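PDB 3EO7: putative Nitroreductase from Anabaena variabilis ATCC 29413, which binds flavin mononucleotide and, judging from its family, probably acts as an oxidoreductase of the nitroreductase type. Local coordinates for residues A[6-11]-A[256-261]; A[15-20]-A[178-183]. One frame throughout, in Å; residues are numbered along the deposited sequence.

In the fold
Both contacts use helix 9-16, one at each end, and together they illustrate how a short helix near the chain's N-terminus can be fixed at its two ends by different chemistry. Contact 1, with its centre about 24 Å from the centre of the chain, is the more peripheral: residues before and in the first turn meet the 256-261 loop through one backbone hydrogen bond and light packing, and three of the seven touching residues are exposed. Contact 2, about 18 Å from that centre, has no exposed residue among those that touch. There Arg180, in the 3-10 turn just ahead of helix 181-202, and Arg183, in its first turn, grip the residues leaving helix 9-16, and the flavin lies nearby.

Contact 1 (A[6-11]-A[256-261]); sequences HQSIAQ and SATETN. With ACT (acetate ion), chain H.
Ile9 N donates to the carbonyl O of Glu259 over 2.9 Å, the single hydrogen bond joining the two segments. The nitrogen lies close to the line of the carbonyl (C=O...N 161°), but an N-H...O angle of 132° leaves the bond bent. The same oxygen takes a CA-H...O contact from Ser8 CA at 3.1 Å. A few van der Waals touches surround it. With OG1 at chi1 -60°, beside the backbone N, the methyl CG2 of Thr258 swings away from that N and touches Ser8 CB at 3.5 Å; OG1 donates to an acetate oxygen at 2.7 Å, an ion probably from the crystallisation liquor. Ile9 CG2 lies 3.6 Å from Glu259 OE1, a methyl on a carboxylate oxygen. The His6 ring slides past Thr260, while its ND1 donates to Gln7 O at 2.6 Å. Further out, Asp450, following helix 441-448, takes Ser8 OG and Ala10 N on OD1 and Glu259 N on OD2, and Tyr273 OH binds Glu259 OE2. The contact is structural, away from the flavin site, joining helix 9-16 to the loop between strand 229-239 and helix 270-276. Ser8, at the N-cap, makes no capping bond; the Asp450 carboxylate beside the first turn would probably interact favourably with the helix dipole.

Contact 2 (A[15-20]-A[178-183]); sequences ERTKYD and EDRAYR
Arg180 sets CG anti to its carbonyl carbon (chi1 -60°) and runs extended to NE, which carries its guanidinium to the Tyr19 ring, and a chi4 of 90° turns the group's plane onto the ring; Arg183, its chain extended likewise, brings its own NE to Thr17. The Arg180 stack is close to parallel, with planes 9° apart and CZ 3.9 Å from the ring centroid, a cation-pi contact over the face. The edge of that guanidinium is spent on backbone: NH2 donates almost straight to Lys18 O at 2.9 Å, and NE reaches Thr17 O at 2.9 Å from above the carbonyl plane. Thr17, Lys18 and Tyr19 follow helix 9-16 and pack against the 3-10 turn and first turn at the head of helix 181-202, which lies in the first of the chain's two nitroreductase-family regions. Arg183 NE meets Thr17 OG1 at 2.9 Å, in the guanidinium plane, and Thr17 O sits over one face of the same group. An alanine in place of Arg180 would remove the cation over Tyr19 and is likely to leave the carbonyls of Thr17 and Lys18 without these donors and the ring freer to turn. Thr17 OG1 also bonds to Tyr13 O, Arg183 NH2 to His14 O, and Arg183 NH1 forms a salt bridge with Asp486. Lys18 NZ pairs with Glu15 OE1 at 2.7 Å and with Asp487, and the Arg183 side chain lies about 8 Å from the bound flavin mononucleotide.

Contact 1 (A[6-11]-A[256-261])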
ATOM      1  N   HIS A   6      17.230  19.278  15.765  1.00 40.35           N
ATOM      2  CA  HIS A   6      18.029  18.251  15.024  1.00 38.36           C
ATOM      3  C   HIS A   6      17.081  17.250  14.360  1.00 33.65           C
ATOM      4  O   HIS A   6      16.078  16.853  14.956  1.00 33.66           O
ATOM      5  CB  HIS A   6      18.990  17.497  15.962  1.00 40.13           C
ATOM      6  CG  HIS A   6      19.981  16.622  15.243  1.00 44.61           C
ATOM      7  ND1 HIS A   6      19.636  15.416  14.666  1.00 36.86           N
ATOM      8  CD2 HIS A   6      21.312  16.773  15.027  1.00 50.36           C
ATOM      9  CE1 HIS A   6      20.707  14.874  14.107  1.00 45.92           C
ATOM     10  NE2 HIS A   6      21.739  15.675  14.315  1.00 51.45           N
ATOM     11  N   GLN A   7      17.420  16.855  13.144  1.00 28.58           N
ATOM     12  CA  GLN A   7      16.611  15.907  12.390  1.00 27.96           C
ATOM     13  C   GLN A   7      16.600  14.553  13.119  1.00 22.76           C
ATOM     14  O   GLN A   7      17.573  14.195  13.783  1.00 24.40           O
ATOM     15  CB  GLN A   7      17.188  15.687  10.989  1.00 27.07           C
ATOM     16  CG  GLN A   7      17.008  16.832  10.010  1.00 38.05           C
ATOM     17  CD  GLN A   7      17.132  16.377   8.550  1.00 37.99           C
ATOM     18  OE1 GLN A   7      17.840  15.412   8.232  1.00 45.06           O
ATOM     19  NE2 GLN A   7      16.419  17.069   7.658  1.00 48.77           N
ATOM     20  N   SER A   8      15.511  13.812  12.982  1.00 20.18           N
ATOM     21  CA  SER A   8      15.473  12.462  13.513  1.00 18.57           C
ATOM     22  C   SER A   8      15.839  11.532  12.347  1.00 16.94           C
ATOM     23  O   SER A   8      15.919  11.961  11.180  1.00 16.93           O
ATOM     24  CB  SER A   8      14.104  12.121  14.109  1.00 19.48           C
ATOM     25  OG  SER A   8      13.145  12.060  13.087  1.00 19.47           O
ATOM     26  N   ILE A   9      16.003  10.249  12.659  1.00 16.10           N
ATOM     27  CA  ILE A   9      16.480   9.284  11.674  1.00 16.82           C
ATOM     28  C   ILE A   9      15.547   9.151  10.468  1.00 15.03           C
ATOM     29  O   ILE A   9      16.029   8.981   9.364  1.00 15.24           O
ATOM     30  CB  ILE A   9      16.841   7.901  12.338  1.00 17.17           C
ATOM     31  CG1 ILE A   9      17.539   6.955  11.323  1.00 21.82           C
ATOM     32  CG2 ILE A   9      15.601   7.281  12.963  1.00 15.05           C
ATOM     33  CD1 ILE A   9      18.879   7.448  10.755  1.00 20.55           C
ATOM     34  N   ALA A  10      14.228   9.268  10.643  1.00 16.25           N
ATOM     35  CA  ALA A  10      13.314   9.201   9.481  1.00 15.91           C
ATOM     36  C   ALA A  10      13.533  10.376   8.501  1.00 18.13           C
ATOM     37  O   ALA A  10      13.480  10.197   7.278  1.00 17.42           O
ATOM     38  CB  ALA A  10      11.875   9.139   9.937  1.00 14.68           C
ATOM     39  N   GLN A  11      13.768  11.575   9.041  1.00 18.18           N
ATOM     40  CA  GLN A  11      14.090  12.740   8.198  1.00 15.61           C
ATOM     41  C   GLN A  11      15.414  12.546   7.458  1.00 15.21           C
ATOM     42  O   GLN A  11      15.513  12.828   6.254  1.00 16.48           O
ATOM     43  CB  GLN A  11      14.119  14.016   9.026  1.00 17.18           C
ATOM     44  CG  GLN A  11      12.761  14.394   9.586  1.00 18.63           C
ATOM     45  CD  GLN A  11      12.871  15.533  10.547  1.00 23.40           C
ATOM     46  OE1 GLN A  11      13.403  15.398  11.656  1.00 25.07           O
ATOM     47  NE2 GLN A  11      12.371  16.679  10.130  1.00 26.74           N
ATOM     48  N   SER A 256       6.605   4.926  17.767  1.00 18.42           N
ATOM     49  CA  SER A 256       7.948   4.478  18.146  1.00 18.67           C
ATOM     50  C   SER A 256       8.623   5.692  18.796  1.00 17.98           C
ATOM     51  O   SER A 256       8.042   6.770  18.893  1.00 17.89           O
ATOM     52  CB  SER A 256       8.757   4.041  16.928  1.00 18.01           C
ATOM     53  OG  SER A 256       9.227   5.133  16.158  1.00 18.63           O
ATOM     54  N   ALA A 257       9.875   5.524  19.228  1.00 16.61           N
ATOM     55  CA  ALA A 257      10.682   6.636  19.706  1.00 18.70           C
ATOM     56  C   ALA A 257      11.057   7.530  18.528  1.00 19.27           C
ATOM     57  O   ALA A 257      10.841   7.177  17.373  1.00 18.81           O
ATOM     58  CB  ALA A 257      11.999   6.086  20.367  1.00 19.31           C
ATOM     59  N   THR A 258      11.623   8.686  18.852  1.00 17.64           N
ATOM     60  CA  THR A 258      12.165   9.628  17.890  1.00 17.55           C
ATOM     61  C   THR A 258      13.669   9.652  18.175  1.00 19.84           C
ATOM     62  O   THR A 258      14.108   9.989  19.278  1.00 21.27           O
ATOM     63  CB  THR A 258      11.531  11.009  18.032  1.00 19.41           C
ATOM     64  OG1 THR A 258      10.117  10.897  17.815  1.00 21.51           O
ATOM     65  CG2 THR A 258      12.159  12.014  17.059  1.00 19.85           C
ATOM     66  N   GLU A 259      14.457   9.262  17.199  1.00 19.03           N
ATOM     67  CA  GLU A 259      15.896   9.165  17.359  1.00 19.30           C
ATOM     68  C   GLU A 259      16.647  10.301  16.680  1.00 20.59           C
ATOM     69  O   GLU A 259      16.722  10.363  15.473  1.00 19.29           O
ATOM     70  CB  GLU A 259      16.387   7.817  16.781  1.00 20.34           C
ATOM     71  CG  GLU A 259      17.903   7.637  16.944  1.00 22.91           C
ATOM     72  CD  GLU A 259      18.472   6.537  16.052  1.00 26.95           C
ATOM     73  OE1 GLU A 259      17.696   5.792  15.459  1.00 40.03           O
ATOM     74  OE2 GLU A 259      19.698   6.448  15.921  1.00 29.46           O
ATOM     75  N   THR A 260      17.243  11.187  17.467  1.00 19.96           N
ATOM     76  CA  THR A 260      17.991  12.285  16.911  1.00 19.52           C
ATOM     77  C   THR A 260      19.508  12.077  17.054  1.00 23.47           C
ATOM     78  O   THR A 260      20.277  12.781  16.424  1.00 26.71           O
ATOM     79  CB  THR A 260      17.553  13.616  17.578  1.00 22.93           C
ATOM     80  OG1 THR A 260      17.702  13.514  18.981  1.00 22.03           O
ATOM     81  CG2 THR A 260      16.071  13.927  17.287  1.00 21.37           C
ATOM     82  N   ASN A 261      19.953  11.088  17.831  0.50 22.84           N
ATOM     83  CA  ASN A 261      21.401  10.874  18.053  0.50 23.78           C
ATOM     84  C   ASN A 261      22.001   9.745  17.201  0.50 23.56           C
ATOM     85  O   ASN A 261      22.852   8.981  17.655  0.50 21.57           O
ATOM     86  CB  ASN A 261      21.686  10.619  19.543  0.50 25.47           C
ATOM     87  CG  ASN A 261      23.182  10.723  19.896  0.50 27.64           C
ATOM     88  OD1 ASN A 261      23.969  11.335  19.169  0.50 32.74           O
ATOM     89  ND2 ASN A 261      23.569  10.135  21.028  0.50 34.98           N
TER
HETATM   90  C   ACT H 706       7.389   9.833  20.061  1.00 37.86           C
HETATM   91  O   ACT H 706       8.492   9.489  19.529  1.00 27.35           O
HETATM   92  OXT ACT H 706       6.472  10.267  19.328  1.00 39.95           O
HETATM   93  CH3 ACT H 706       7.131   9.756  21.542  1.00 37.99           C

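Contact 2 (A[15-20]-A[178-183])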
ATOM      1  N   GLU A  15      15.951  12.301   3.424  1.00 15.68           N
ATOM      2  CA  GLU A  15      16.884  13.170   2.735  1.00 17.44           C
ATOM      3  C   GLU A  15      17.887  12.354   1.911  1.00 17.76           C
ATOM      4  O   GLU A  15      18.151  12.656   0.735  1.00 16.62           O
ATOM      5  CB  GLU A  15      17.615  14.044   3.760  1.00 19.90           C
ATOM      6  CG  GLU A  15      18.533  15.083   3.113  1.00 30.74           C
ATOM      7  CD  GLU A  15      17.775  16.113   2.227  1.00 36.51           C
ATOM      8  OE1 GLU A  15      16.576  16.344   2.471  1.00 27.23           O
ATOM      9  OE2 GLU A  15      18.391  16.689   1.296  1.00 42.10           O
ATOM     10  N   ARG A  16      18.435  11.315   2.518  1.00 16.33           N
ATOM     11  CA  ARG A  16      19.405  10.451   1.843  1.00 17.48           C
ATOM     12  C   ARG A  16      18.899   9.624   0.667  1.00 18.55           C
ATOM     13  O   ARG A  16      19.706   9.122  -0.146  1.00 18.36           O
ATOM     14  CB  ARG A  16      20.103   9.547   2.876  1.00 18.16           C
ATOM     15  CG  ARG A  16      21.071  10.440   3.647  1.00 24.72           C
ATOM     16  CD  ARG A  16      22.056   9.810   4.405  1.00 29.90           C
ATOM     17  NE  ARG A  16      22.810   8.743   3.741  1.00 20.15           N
ATOM     18  CZ  ARG A  16      23.451   7.852   4.481  1.00 22.30           C
ATOM     19  NH1 ARG A  16      23.419   7.986   5.792  1.00 23.71           N
ATOM     20  NH2 ARG A  16      24.097   6.838   3.943  1.00 18.77           N
ATOM     21  N   THR A  17      17.599   9.529   0.529  1.00 14.72           N
ATOM     22  CA  THR A  17      16.993   8.687  -0.499  1.00 16.51           C
ATOM     23  C   THR A  17      16.252   9.458  -1.595  1.00 16.82           C
ATOM     24  O   THR A  17      15.625   8.870  -2.470  1.00 17.66           O
ATOM     25  CB  THR A  17      16.083   7.622   0.139  1.00 16.68           C
ATOM     26  OG1 THR A  17      15.129   8.224   1.022  1.00 17.08           O
ATOM     27  CG2 THR A  17      16.949   6.610   0.927  1.00 16.01           C
ATOM     28  N   LYS A  18      16.348  10.778  -1.531  1.00 18.21           N
ATOM     29  CA  LYS A  18      15.762  11.638  -2.563  1.00 17.18           C
ATOM     30  C   LYS A  18      16.580  11.440  -3.833  1.00 16.71           C
ATOM     31  O   LYS A  18      17.720  10.972  -3.775  1.00 17.27           O
ATOM     32  CB  LYS A  18      15.918  13.104  -2.145  1.00 16.98           C
ATOM     33  CG  LYS A  18      15.135  13.504  -0.896  1.00 16.21           C
ATOM     34  CD  LYS A  18      15.194  14.971  -0.584  1.00 19.90           C
ATOM     35  CE  LYS A  18      14.231  15.337   0.535  1.00 18.66           C
ATOM     36  NZ  LYS A  18      14.367  16.782   0.989  1.00 19.11           N
ATOM     37  N   TYR A  19      16.019  11.845  -4.972  1.00 16.20           N
ATOM     38  CA  TYR A  19      16.802  11.974  -6.199  1.00 17.13           C
ATOM     39  C   TYR A  19      16.993  13.469  -6.392  1.00 19.30           C
ATOM     40  O   TYR A  19      16.073  14.255  -6.130  1.00 18.59           O
ATOM     41  CB  TYR A  19      16.095  11.416  -7.412  1.00 16.54           C
ATOM     42  CG  TYR A  19      16.014   9.921  -7.435  1.00 17.27           C
ATOM     43  CD1 TYR A  19      17.070   9.146  -7.914  1.00 22.10           C
ATOM     44  CD2 TYR A  19      14.868   9.282  -6.990  1.00 22.93           C
ATOM     45  CE1 TYR A  19      16.957   7.742  -7.938  1.00 24.13           C
ATOM     46  CE2 TYR A  19      14.767   7.908  -7.007  1.00 24.65           C
ATOM     47  CZ  TYR A  19      15.798   7.151  -7.493  1.00 24.66           C
ATOM     48  OH  TYR A  19      15.615   5.783  -7.457  1.00 31.86           O
ATOM     49  N   ASP A  20      18.199  13.830  -6.814  1.00 20.84           N
ATOM     50  CA  ASP A  20      18.616  15.198  -7.050  1.00 22.99           C
ATOM     51  C   ASP A  20      19.077  15.314  -8.514  1.00 19.43           C
ATOM     52  O   ASP A  20      19.933  14.545  -8.968  1.00 21.15           O
ATOM     53  CB  ASP A  20      19.768  15.484  -6.103  1.00 24.07           C
ATOM     54  CG  ASP A  20      20.441  16.831  -6.333  1.00 33.57           C
ATOM     55  OD1 ASP A  20      20.058  17.617  -7.226  1.00 28.48           O
ATOM     56  OD2 ASP A  20      21.387  17.085  -5.563  1.00 40.38           O
ATOM     57  N   GLU A 178      18.663  -0.199  -3.578  1.00 15.66           N
ATOM     58  CA  GLU A 178      19.600   0.004  -2.484  1.00 17.69           C
ATOM     59  C   GLU A 178      18.855   0.637  -1.313  1.00 18.28           C
ATOM     60  O   GLU A 178      17.756   0.169  -0.993  1.00 15.89           O
ATOM     61  CB  GLU A 178      20.801   0.797  -2.975  1.00 20.54           C
ATOM     62  CG  GLU A 178      21.557   0.043  -4.093  1.00 24.34           C
ATOM     63  CD  GLU A 178      22.853   0.742  -4.544  1.00 28.46           C
ATOM     64  OE1 GLU A 178      22.792   1.860  -5.065  1.00 39.26           O
ATOM     65  OE2 GLU A 178      23.917   0.132  -4.392  1.00 46.44           O
ATOM     66  N   ASP A 179      19.404   1.665  -0.665  1.00 17.87           N
ATOM     67  CA  ASP A 179      18.736   2.210   0.528  1.00 17.91           C
ATOM     68  C   ASP A 179      17.360   2.818   0.239  1.00 17.84           C
ATOM     69  O   ASP A 179      16.505   2.855   1.122  1.00 16.50           O
ATOM     70  CB  ASP A 179      19.613   3.224   1.240  1.00 18.54           C
ATOM     71  CG  ASP A 179      20.830   2.604   1.901  1.00 20.12           C
ATOM     72  OD1 ASP A 179      20.765   1.439   2.373  1.00 19.29           O
ATOM     73  OD2 ASP A 179      21.847   3.317   1.911  1.00 23.31           O
ATOM     74  N   ARG A 180      17.133   3.273  -1.005  1.00 16.93           N
ATOM     75  CA  ARG A 180      15.823   3.845  -1.382  1.00 17.42           C
ATOM     76  C   ARG A 180      14.721   2.801  -1.348  1.00 14.65           C
ATOM     77  O   ARG A 180      13.546   3.124  -1.409  1.00 15.34           O
ATOM     78  CB  ARG A 180      15.879   4.439  -2.789  1.00 17.66           C
ATOM     79  CG  ARG A 180      16.898   5.545  -2.969  1.00 18.60           C
ATOM     80  CD  ARG A 180      16.641   6.316  -4.245  1.00 20.08           C
ATOM     81  NE  ARG A 180      17.455   7.531  -4.340  1.00 17.86           N
ATOM     82  CZ  ARG A 180      18.656   7.619  -4.889  1.00 24.34           C
ATOM     83  NH1 ARG A 180      19.260   6.559  -5.404  1.00 24.04           N
ATOM     84  NH2 ARG A 180      19.275   8.795  -4.928  1.00 23.31           N
ATOM     85  N   ALA A 181      15.108   1.516  -1.325  1.00 16.11           N
ATOM     86  CA  ALA A 181      14.145   0.431  -1.290  1.00 16.56           C
ATOM     87  C   ALA A 181      13.137   0.534  -0.144  1.00 17.59           C
ATOM     88  O   ALA A 181      12.039   0.029  -0.301  1.00 15.40           O
ATOM     89  CB  ALA A 181      14.825  -0.959  -1.242  1.00 16.36           C
ATOM     90  N   TYR A 182      13.499   1.114   1.000  1.00 15.07           N
ATOM     91  CA  TYR A 182      12.543   1.165   2.106  1.00 13.91           C
ATOM     92  C   TYR A 182      11.268   1.927   1.740  1.00 13.83           C
ATOM     93  O   TYR A 182      10.173   1.472   2.099  1.00 14.78           O
ATOM     94  CB  TYR A 182      13.157   1.702   3.391  1.00 16.82           C
ATOM     95  CG  TYR A 182      12.479   1.195   4.632  1.00 16.42           C
ATOM     96  CD1 TYR A 182      12.609  -0.150   5.020  1.00 15.96           C
ATOM     97  CD2 TYR A 182      11.727   2.033   5.460  1.00 15.02           C
ATOM     98  CE1 TYR A 182      12.003  -0.625   6.175  1.00 17.00           C
ATOM     99  CE2 TYR A 182      11.149   1.546   6.641  1.00 18.02           C
ATOM    100  CZ  TYR A 182      11.289   0.241   6.991  1.00 16.66           C
ATOM    101  OH  TYR A 182      10.714  -0.205   8.156  1.00 16.55           O
ATOM    102  N   ARG A 183      11.382   3.033   0.979  1.00 14.78           N
ATOM    103  CA  ARG A 183      10.195   3.743   0.510  1.00 14.57           C
ATOM    104  C   ARG A 183       9.349   2.811  -0.357  1.00 14.82           C
ATOM    105  O   ARG A 183       8.147   2.662  -0.135  1.00 14.29           O
ATOM    106  CB  ARG A 183      10.582   4.950  -0.357  1.00 13.66           C
ATOM    107  CG  ARG A 183      11.365   6.018   0.360  1.00 16.37           C
ATOM    108  CD  ARG A 183      11.778   7.011  -0.692  1.00 20.04           C
ATOM    109  NE  ARG A 183      12.530   8.180  -0.273  1.00 15.54           N
ATOM    110  CZ  ARG A 183      12.302   9.409  -0.748  1.00 15.92           C
ATOM    111  NH1 ARG A 183      11.261   9.654  -1.539  1.00 17.82           N
ATOM    112  NH2 ARG A 183      13.085  10.413  -0.391  1.00 18.17           N
TER